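Long-range contact in putative glutathionylspermidine synthase (Methylobacillus flagellatus, PDB 3N6X), which is probably an ATP-grasp ligase, perhaps one that joins glutathione to spermidine at the expense of ATP: residues E18-W30 with D73-A85. Numbering follows the deposited sequence.
Sequences EVIRPIYAEYAAW and DVVPRILSASEWA
Over one face of the Tyr24 ring lies CD1 of Ile78, 4.0 Å from the ring centroid and 24° off its normal, a CH-pi contact offset toward the rim; at the ring's edge, near its plane, sits the carbonyl oxygen of Pro76. The guanidinium of Arg21 carries Ile23 CG2 over one face and meets the Glu83 carboxylate at its edge, a salt bridge with NH2 to OE2 at 2.9 Å, though bent and weak as a hydrogen bond. A phenol suits position 24 because its hydroxyl serves the backbone twice: Tyr24 OH donates to Pro76 O (2.6 Å), on a lone pair in the carbonyl plane, and accepts from Ile78 N (3.1 Å, nearly straight at 161°). A phenylalanine in its place would probably leave this buried carbonyl and amide without their mate. Tyr27, whose chi1 of -178° swings the ring away from its own backbone N, reaches Pro76, CE1 to CD 3.6 Å, and Val75; its buried hydroxyl has no hydrogen-bond partner in the model. Ile23 lays CG1 against Ile78 CG2 (3.6 Å) and CD1 against the backbone of Ser80, which forms a capping box with Glu83 opening helix 81-105. Glu83 OE2 also pairs with Arg151, and Arg21 with Glu154 and the backbone O of Glu12. Thus Tyr24 satisfies buried backbone groups beside the large mixed sheet, while shared charges probably offset the cost of burying Arg21.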
loop_
_atom_site.group_PDB
_atom_site.type_symbol
_atom_site.label_atom_id
_atom_site.label_comp_id
_atom_site.label_asym_id
_atom_site.label_seq_id
_atom_site.Cartn_x
_atom_site.Cartn_y
_atom_site.Cartn_z
ATOM N N GLU A 18 -26.325 15.249 13.814
ATOM C CA GLU A 18 -25.208 15.091 14.743
ATOM C C GLU A 18 -25.260 13.681 15.374
ATOM O O GLU A 18 -24.450 13.352 16.249
ATOM C CB GLU A 18 -25.209 16.211 15.808
ATOM C CG GLU A 18 -23.823 16.553 16.357
ATOM C CD GLU A 18 -22.730 16.867 15.342
ATOM O OE1 GLU A 18 -23.054 17.358 14.235
ATOM O OE2 GLU A 18 -21.542 16.656 15.676
ATOM N N VAL A 19 -26.188 12.829 14.857
ATOM C CA VAL A 19 -26.390 11.434 15.274
ATOM C C VAL A 19 -25.095 10.630 15.059
ATOM O O VAL A 19 -24.418 10.817 14.047
ATOM C CB VAL A 19 -27.588 10.780 14.510
ATOM C CG1 VAL A 19 -28.028 9.479 15.181
ATOM C CG2 VAL A 19 -28.763 11.746 14.386
ATOM N N ILE A 20 -24.738 9.768 16.028
ATOM C CA ILE A 20 -23.548 8.924 15.929
ATOM C C ILE A 20 -23.920 7.630 15.200
ATOM O O ILE A 20 -24.985 7.061 15.470
ATOM C CB ILE A 20 -22.928 8.657 17.343
ATOM C CG1 ILE A 20 -22.426 9.967 17.985
ATOM C CG2 ILE A 20 -21.798 7.612 17.285
ATOM C CD1 ILE A 20 -22.563 10.014 19.498
ATOM N N ARG A 21 -23.065 7.186 14.243
ATOM C CA ARG A 21 -23.266 5.927 13.520
ATOM C C ARG A 21 -23.175 4.761 14.522
ATOM O O ARG A 21 -22.294 4.768 15.387
ATOM C CB ARG A 21 -22.225 5.760 12.399
ATOM C CG ARG A 21 -22.620 6.446 11.101
ATOM C CD ARG A 21 -21.588 6.261 10.001
ATOM N NE ARG A 21 -21.629 4.914 9.418
ATOM C CZ ARG A 21 -20.554 4.146 9.235
ATOM N NH1 ARG A 21 -19.353 4.577 9.593
ATOM N NH2 ARG A 21 -20.678 2.940 8.694
ATOM N N PRO A 22 -24.112 3.783 14.461
ATOM C CA PRO A 22 -24.107 2.688 15.455
ATOM C C PRO A 22 -22.728 2.135 15.836
ATOM O O PRO A 22 -22.480 1.888 17.020
ATOM C CB PRO A 22 -24.987 1.621 14.807
ATOM C CG PRO A 22 -25.947 2.390 13.974
ATOM C CD PRO A 22 -25.248 3.657 13.522
ATOM N N ILE A 23 -21.819 1.984 14.843
ATOM C CA ILE A 23 -20.477 1.428 15.052
ATOM C C ILE A 23 -19.616 2.228 16.037
ATOM O O ILE A 23 -18.780 1.647 16.722
ATOM C CB ILE A 23 -19.746 1.153 13.698
ATOM C CG1 ILE A 23 -18.590 0.150 13.890
ATOM C CG2 ILE A 23 -19.279 2.460 13.016
ATOM C CD1 ILE A 23 -18.239 -0.573 12.749
ATOM N N TYR A 24 -19.825 3.546 16.112
ATOM C CA TYR A 24 -19.043 4.420 16.986
ATOM C C TYR A 24 -19.744 4.759 18.334
ATOM O O TYR A 24 -19.185 5.518 19.130
ATOM C CB TYR A 24 -18.689 5.704 16.246
ATOM C CG TYR A 24 -17.395 5.630 15.471
ATOM C CD1 TYR A 24 -16.174 5.898 16.086
ATOM C CD2 TYR A 24 -17.390 5.341 14.107
ATOM C CE1 TYR A 24 -14.979 5.872 15.369
ATOM C CE2 TYR A 24 -16.199 5.307 13.379
ATOM C CZ TYR A 24 -14.995 5.563 14.017
ATOM O OH TYR A 24 -13.824 5.536 13.309
ATOM N N ALA A 25 -20.965 4.216 18.572
ATOM C CA ALA A 25 -21.750 4.495 19.794
ATOM C C ALA A 25 -20.969 4.127 21.060
ATOM O O ALA A 25 -20.812 4.969 21.957
ATOM C CB ALA A 25 -23.077 3.739 19.755
ATOM N N GLU A 26 -20.414 2.892 21.096
ATOM C CA GLU A 26 -19.618 2.398 22.214
ATOM C C GLU A 26 -18.362 3.248 22.456
ATOM O O GLU A 26 -17.976 3.446 23.614
ATOM C CB GLU A 26 -19.262 0.923 22.014
ATOM C CG GLU A 26 -18.826 0.222 23.285
ATOM C CD GLU A 26 -19.902 0.070 24.344
ATOM O OE1 GLU A 26 -20.956 -0.529 24.035
ATOM O OE2 GLU A 26 -19.682 0.530 25.487
ATOM N N TYR A 27 -17.743 3.774 21.378
ATOM C CA TYR A 27 -16.560 4.630 21.520
ATOM C C TYR A 27 -16.954 5.975 22.125
ATOM O O TYR A 27 -16.225 6.504 22.962
ATOM C CB TYR A 27 -15.826 4.822 20.169
ATOM C CG TYR A 27 -14.566 5.658 20.293
ATOM C CD1 TYR A 27 -13.358 5.080 20.672
ATOM C CD2 TYR A 27 -14.593 7.038 20.086
ATOM C CE1 TYR A 27 -12.207 5.849 20.833
ATOM C CE2 TYR A 27 -13.449 7.819 20.256
ATOM C CZ TYR A 27 -12.255 7.218 20.621
ATOM O OH TYR A 27 -11.113 7.972 20.792
ATOM N N ALA A 28 -18.118 6.522 21.709
ATOM C CA ALA A 28 -18.646 7.791 22.233
ATOM C C ALA A 28 -18.947 7.668 23.739
ATOM O O ALA A 28 -18.620 8.578 24.509
ATOM C CB ALA A 28 -19.906 8.178 21.478
ATOM N N ALA A 29 -19.525 6.511 24.156
ATOM C CA ALA A 29 -19.819 6.201 25.557
ATOM C C ALA A 29 -18.525 6.196 26.375
ATOM O O ALA A 29 -18.400 6.974 27.325
ATOM C CB ALA A 29 -20.513 4.847 25.659
ATOM N N TRP A 30 -17.528 5.381 25.951
ATOM C CA TRP A 30 -16.217 5.316 26.597
ATOM C C TRP A 30 -15.590 6.712 26.705
ATOM O O TRP A 30 -15.021 7.053 27.747
ATOM C CB TRP A 30 -15.281 4.371 25.819
ATOM C CG TRP A 30 -13.854 4.417 26.284
ATOM C CD1 TRP A 30 -13.299 3.696 27.298
ATOM C CD2 TRP A 30 -12.800 5.232 25.746
ATOM N NE1 TRP A 30 -11.964 4.007 27.425
ATOM C CE2 TRP A 30 -11.631 4.945 26.482
ATOM C CE3 TRP A 30 -12.724 6.155 24.687
ATOM C CZ2 TRP A 30 -10.403 5.556 26.206
ATOM C CZ3 TRP A 30 -11.511 6.772 24.426
ATOM C CH2 TRP A 30 -10.366 6.466 25.175
ATOM N N ASP A 73 -3.056 9.697 15.954
ATOM C CA ASP A 73 -4.351 10.083 16.501
ATOM C C ASP A 73 -4.971 8.862 17.191
ATOM O O ASP A 73 -4.921 7.752 16.645
ATOM C CB ASP A 73 -5.275 10.615 15.405
ATOM C CG ASP A 73 -6.568 11.200 15.939
ATOM O OD1 ASP A 73 -6.518 12.295 16.557
ATOM O OD2 ASP A 73 -7.640 10.609 15.679
ATOM N N VAL A 74 -5.527 9.060 18.402
ATOM C CA VAL A 74 -6.066 7.966 19.225
ATOM C C VAL A 74 -7.504 7.559 18.892
ATOM O O VAL A 74 -8.023 6.616 19.497
ATOM C CB VAL A 74 -5.834 8.180 20.753
ATOM C CG1 VAL A 74 -4.344 8.357 21.063
ATOM C CG2 VAL A 74 -6.644 9.364 21.283
ATOM N N VAL A 75 -8.149 8.244 17.933
ATOM C CA VAL A 75 -9.503 7.855 17.521
ATOM C C VAL A 75 -9.382 6.809 16.406
ATOM O O VAL A 75 -8.844 7.116 15.336
ATOM C CB VAL A 75 -10.390 9.052 17.103
ATOM C CG1 VAL A 75 -11.845 8.614 16.920
ATOM C CG2 VAL A 75 -10.289 10.191 18.118
ATOM N N PRO A 76 -9.758 5.533 16.669
ATOM C CA PRO A 76 -9.569 4.504 15.642
ATOM C C PRO A 76 -10.513 4.658 14.460
ATOM O O PRO A 76 -11.598 5.241 14.581
ATOM C CB PRO A 76 -9.838 3.201 16.396
ATOM C CG PRO A 76 -10.782 3.590 17.483
ATOM C CD PRO A 76 -10.370 4.972 17.894
ATOM N N ARG A 77 -10.105 4.112 13.320
ATOM C CA ARG A 77 -10.936 4.026 12.139
ATOM C C ARG A 77 -11.632 2.667 12.254
ATOM O O ARG A 77 -10.975 1.635 12.148
ATOM C CB ARG A 77 -10.047 4.111 10.874
ATOM C CG ARG A 77 -10.767 3.850 9.579
ATOM C CD ARG A 77 -11.430 5.102 9.062
ATOM N NE ARG A 77 -12.155 4.856 7.821
ATOM C CZ ARG A 77 -11.593 4.866 6.615
ATOM N NH1 ARG A 77 -10.286 5.075 6.484
ATOM N NH2 ARG A 77 -12.328 4.644 5.532
ATOM N N ILE A 78 -12.915 2.660 12.631
ATOM C CA ILE A 78 -13.634 1.394 12.871
ATOM C C ILE A 78 -14.425 0.965 11.654
ATOM O O ILE A 78 -15.162 1.764 11.098
ATOM C CB ILE A 78 -14.523 1.441 14.164
ATOM C CG1 ILE A 78 -13.772 2.110 15.347
ATOM C CG2 ILE A 78 -15.009 0.034 14.544
ATOM C CD1 ILE A 78 -14.642 2.421 16.577
ATOM N N LEU A 79 -14.274 -0.312 11.245
ATOM C CA LEU A 79 -15.007 -0.896 10.120
ATOM C C LEU A 79 -15.743 -2.124 10.598
ATOM O O LEU A 79 -15.190 -2.902 11.366
ATOM C CB LEU A 79 -14.045 -1.271 8.962
ATOM C CG LEU A 79 -13.171 -0.125 8.391
ATOM C CD1 LEU A 79 -12.036 -0.675 7.546
ATOM C CD2 LEU A 79 -14.004 0.866 7.579
ATOM N N SER A 80 -17.003 -2.295 10.176
ATOM C CA SER A 80 -17.802 -3.453 10.583
ATOM C C SER A 80 -17.351 -4.714 9.877
ATOM O O SER A 80 -16.678 -4.642 8.843
ATOM C CB SER A 80 -19.290 -3.201 10.325
ATOM O OG SER A 80 -19.604 -3.194 8.941
ATOM N N ALA A 81 -17.754 -5.868 10.403
ATOM C CA ALA A 81 -17.442 -7.155 9.802
ATOM C C ALA A 81 -17.969 -7.252 8.371
ATOM O O ALA A 81 -17.313 -7.855 7.528
ATOM C CB ALA A 81 -18.017 -8.284 10.647
ATOM N N SER A 82 -19.139 -6.649 8.091
ATOM C CA SER A 82 -19.727 -6.727 6.749
ATOM C C SER A 82 -19.037 -5.773 5.755
ATOM O O SER A 82 -18.802 -6.166 4.607
ATOM C CB SER A 82 -21.243 -6.519 6.791
ATOM O OG SER A 82 -21.583 -5.189 7.143
ATOM N N GLU A 83 -18.682 -4.542 6.204
ATOM C CA GLU A 83 -17.906 -3.582 5.383
ATOM C C GLU A 83 -16.559 -4.218 4.976
ATOM O O GLU A 83 -16.179 -4.156 3.810
ATOM C CB GLU A 83 -17.630 -2.265 6.158
ATOM C CG GLU A 83 -18.848 -1.364 6.311
ATOM C CD GLU A 83 -18.737 -0.228 7.323
ATOM O OE1 GLU A 83 -17.804 -0.252 8.161
ATOM O OE2 GLU A 83 -19.629 0.651 7.317
ATOM N N TRP A 84 -15.860 -4.858 5.943
ATOM C CA TRP A 84 -14.572 -5.489 5.680
ATOM C C TRP A 84 -14.696 -6.686 4.754
ATOM O O TRP A 84 -13.836 -6.872 3.902
ATOM C CB TRP A 84 -13.864 -5.881 6.977
ATOM C CG TRP A 84 -12.514 -6.493 6.743
ATOM C CD1 TRP A 84 -12.193 -7.817 6.803
ATOM C CD2 TRP A 84 -11.322 -5.808 6.312
ATOM N NE1 TRP A 84 -10.851 -7.990 6.543
ATOM C CE2 TRP A 84 -10.302 -6.779 6.196
ATOM C CE3 TRP A 84 -11.007 -4.461 6.052
ATOM C CZ2 TRP A 84 -8.986 -6.448 5.836
ATOM C CZ3 TRP A 84 -9.692 -4.125 5.750
ATOM C CH2 TRP A 84 -8.702 -5.114 5.629
ATOM N N ALA A 85 -15.769 -7.492 4.903
ATOM C CA ALA A 85 -15.990 -8.650 4.028
ATOM C C ALA A 85 -16.151 -8.217 2.551
ATOM O O ALA A 85 -15.594 -8.860 1.668
ATOM C CB ALA A 85 -17.211 -9.442 4.488
#